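Local coordinates for protein putative oxidoreductase YfjR (Streptomyces aurantiacus, PDB 4OQZ) that reduces imines as an S-selective imine reductase and probably uses NADPH, bound through a Rossmann-type domain, at residues A19-D23 with R24-V28. Numbering follows the deposited sequence.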
ATOM      1  N   ALA A  19     -22.564  -6.442 -22.332  1.00 51.77           N
ATOM      2  CA  ALA A  19     -23.597  -5.437 -22.035  1.00 53.14           C
ATOM      3  C   ALA A  19     -23.134  -4.021 -22.459  1.00 54.03           C
ATOM      4  O   ALA A  19     -23.943  -3.256 -22.988  1.00 55.24           O
ATOM      5  CB  ALA A  19     -23.940  -5.457 -20.545  1.00 53.73           C
ATOM      6  N   ALA A  20     -21.834  -3.691 -22.253  1.00 46.95           N
ATOM      7  CA  ALA A  20     -21.228  -2.430 -22.696  1.00 46.56           C
ATOM      8  C   ALA A  20     -21.254  -2.385 -24.241  1.00 51.48           C
ATOM      9  O   ALA A  20     -21.655  -1.363 -24.809  1.00 53.46           O
ATOM     10  CB  ALA A  20     -19.802  -2.339 -22.197  1.00 45.89           C
ATOM     11  N   TYR A  21     -20.925  -3.524 -24.913  1.00 44.99           N
ATOM     12  CA  TYR A  21     -21.024  -3.589 -26.373  1.00 47.58           C
ATOM     13  C   TYR A  21     -22.462  -3.423 -26.872  1.00 56.23           C
ATOM     14  O   TYR A  21     -22.691  -2.649 -27.798  1.00 58.70           O
ATOM     15  CB  TYR A  21     -20.342  -4.847 -26.950  1.00 47.27           C
ATOM     16  CG  TYR A  21     -18.838  -4.736 -27.016  1.00 45.08           C
ATOM     17  CD1 TYR A  21     -18.218  -3.881 -27.925  1.00 47.25           C
ATOM     18  CD2 TYR A  21     -18.025  -5.500 -26.183  1.00 44.14           C
ATOM     19  CE1 TYR A  21     -16.824  -3.764 -27.980  1.00 44.66           C
ATOM     20  CE2 TYR A  21     -16.635  -5.400 -26.236  1.00 43.91           C
ATOM     21  CZ  TYR A  21     -16.037  -4.518 -27.125  1.00 48.59           C
ATOM     22  OH  TYR A  21     -14.663  -4.423 -27.175  1.00 47.58           O
ATOM     23  N   LEU A  22     -23.444  -4.091 -26.227  1.00 54.97           N
ATOM     24  CA  LEU A  22     -24.852  -3.948 -26.588  1.00 57.05           C
ATOM     25  C   LEU A  22     -25.345  -2.500 -26.360  1.00 62.39           C
ATOM     26  O   LEU A  22     -26.061  -1.964 -27.207  1.00 65.63           O
ATOM     27  CB  LEU A  22     -25.737  -4.938 -25.806  1.00 58.57           C
ATOM     28  CG  LEU A  22     -25.591  -6.431 -26.112  1.00 63.10           C
ATOM     29  CD1 LEU A  22     -26.289  -7.258 -25.046  1.00 64.49           C
ATOM     30  CD2 LEU A  22     -26.122  -6.774 -27.493  1.00 66.00           C
ATOM     31  N   ASP A  23     -24.911  -1.865 -25.257  1.00 56.12           N
ATOM     32  CA  ASP A  23     -25.255  -0.470 -24.908  1.00 59.13           C
ATOM     33  C   ASP A  23     -24.777   0.529 -25.969  1.00 64.38           C
ATOM     34  O   ASP A  23     -25.371   1.599 -26.103  1.00 65.92           O
ATOM     35  CB  ASP A  23     -24.614  -0.070 -23.562  1.00 58.35           C
ATOM     36  CG  ASP A  23     -25.288  -0.580 -22.300  1.00 70.80           C
ATOM     37  OD1 ASP A  23     -26.493  -0.934 -22.367  1.00 73.33           O
ATOM     38  OD2 ASP A  23     -24.623  -0.574 -21.228  1.00 71.61           O
ATOM     39  N   ARG A  24     -23.662   0.193 -26.666  1.00 57.89           N
ATOM     40  CA  ARG A  24     -23.068   1.024 -27.708  1.00 58.01           C
ATOM     41  C   ARG A  24     -23.539   0.699 -29.133  1.00 66.25           C
ATOM     42  O   ARG A  24     -23.039   1.292 -30.090  1.00 68.35           O
ATOM     43  CB  ARG A  24     -21.547   1.036 -27.578  1.00 54.56           C
ATOM     44  CG  ARG A  24     -21.076   2.247 -26.795  1.00 68.55           C
ATOM     45  CD  ARG A  24     -20.046   1.887 -25.751  1.00 80.27           C
ATOM     46  NE  ARG A  24     -19.985   2.901 -24.696  1.00 89.19           N
ATOM     47  CZ  ARG A  24     -19.381   2.735 -23.522  1.00105.06           C
ATOM     48  NH1 ARG A  24     -18.776   1.588 -23.233  1.00 88.33           N
ATOM     49  NH2 ARG A  24     -19.379   3.715 -22.626  1.00 96.10           N
ATOM     50  N   GLY A  25     -24.534  -0.182 -29.251  1.00 64.08           N
ATOM     51  CA  GLY A  25     -25.134  -0.561 -30.523  1.00 66.80           C
ATOM     52  C   GLY A  25     -24.422  -1.660 -31.275  1.00 69.50           C
ATOM     53  O   GLY A  25     -24.691  -1.865 -32.464  1.00 71.61           O
ATOM     54  N   TYR A  26     -23.512  -2.381 -30.603  1.00 62.48           N
ATOM     55  CA  TYR A  26     -22.783  -3.461 -31.279  1.00 61.01           C
ATOM     56  C   TYR A  26     -23.643  -4.694 -31.453  1.00 67.19           C
ATOM     57  O   TYR A  26     -24.349  -5.110 -30.538  1.00 65.39           O
ATOM     58  CB  TYR A  26     -21.512  -3.860 -30.507  1.00 58.31           C
ATOM     59  CG  TYR A  26     -20.338  -2.922 -30.648  1.00 56.84           C
ATOM     60  CD1 TYR A  26     -20.292  -1.719 -29.942  1.00 58.14           C
ATOM     61  CD2 TYR A  26     -19.218  -3.288 -31.380  1.00 57.16           C
ATOM     62  CE1 TYR A  26     -19.182  -0.876 -30.021  1.00 57.26           C
ATOM     63  CE2 TYR A  26     -18.098  -2.460 -31.459  1.00 56.60           C
ATOM     64  CZ  TYR A  26     -18.091  -1.246 -30.791  1.00 63.66           C
ATOM     65  OH  TYR A  26     -17.001  -0.418 -30.893  1.00 63.31           O
ATOM     66  N   GLU A  27     -23.552  -5.299 -32.640  1.00 67.38           N
ATOM     67  CA  GLU A  27     -24.160  -6.571 -32.958  1.00 69.06           C
ATOM     68  C   GLU A  27     -23.301  -7.566 -32.160  1.00 68.42           C
ATOM     69  O   GLU A  27     -22.103  -7.675 -32.417  1.00 64.17           O
ATOM     70  CB  GLU A  27     -24.043  -6.831 -34.471  1.00 73.56           C
ATOM     71  CG  GLU A  27     -24.755  -5.807 -35.344  1.00 91.39           C
ATOM     72  CD  GLU A  27     -24.381  -5.876 -36.810  1.00116.06           C
ATOM     73  OE1 GLU A  27     -25.023  -6.660 -37.543  1.00108.11           O
ATOM     74  OE2 GLU A  27     -23.444  -5.157 -37.228  1.00115.20           O
ATOM     75  N   VAL A  28     -23.863  -8.188 -31.107  1.00 66.52           N
ATOM     76  CA  VAL A  28     -23.055  -9.079 -30.246  1.00 64.63           C
ATOM     77  C   VAL A  28     -23.327 -10.593 -30.395  1.00 67.65           C
ATOM     78  O   VAL A  28     -24.467 -11.029 -30.238  1.00 67.98           O
ATOM     79  CB  VAL A  28     -23.036  -8.607 -28.762  1.00 65.59           C
ATOM     80  CG1 VAL A  28     -22.161  -9.510 -27.898  1.00 63.61           C
ATOM     81  CG2 VAL A  28     -22.535  -7.171 -28.658  1.00 63.42           C
TER
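Tyr-21 and Tyr-26 meet in a T-shaped stack beside the Schellman motif that ends helix 12-23 and turns the chain into strand 27-31, within the beta-alpha-beta unit of the Rossmann-type domain. The Tyr-21 ring presents its edge: CD1 stands 3.4 Å above the plane of the Tyr-26 ring, over its centre, with the ring planes at 78°. In both tyrosines CG lies anti to the carbonyl carbon (chi1 -78° and -77°), which sends the two rings out on the same side of the turn, where Val-150 of helix 138-151 touches both. The hydroxyl of Tyr-21 is hydrogen-bonded to Ala-147 O. With Tyr-26 cut back to an alanine, the CD1 edge of Tyr-21 is likely to lose its aromatic face, and a gap to open toward Val-150. At the base of the two side chains, Tyr-26 N donates to Tyr-21 O (2.9 Å), and Gly-25 N, at the positive-phi C-prime position, donates to Leu-22 O (3.1 Å). Arg-24 bends at chi2 back along the helix, and its NH2 is hydrogen-bonded to Gly-126 O. Val-28 points back at the helix, where its CG2 lies 3.6 Å from Tyr-21 CB and 3.8 Å from Leu-22 CD2.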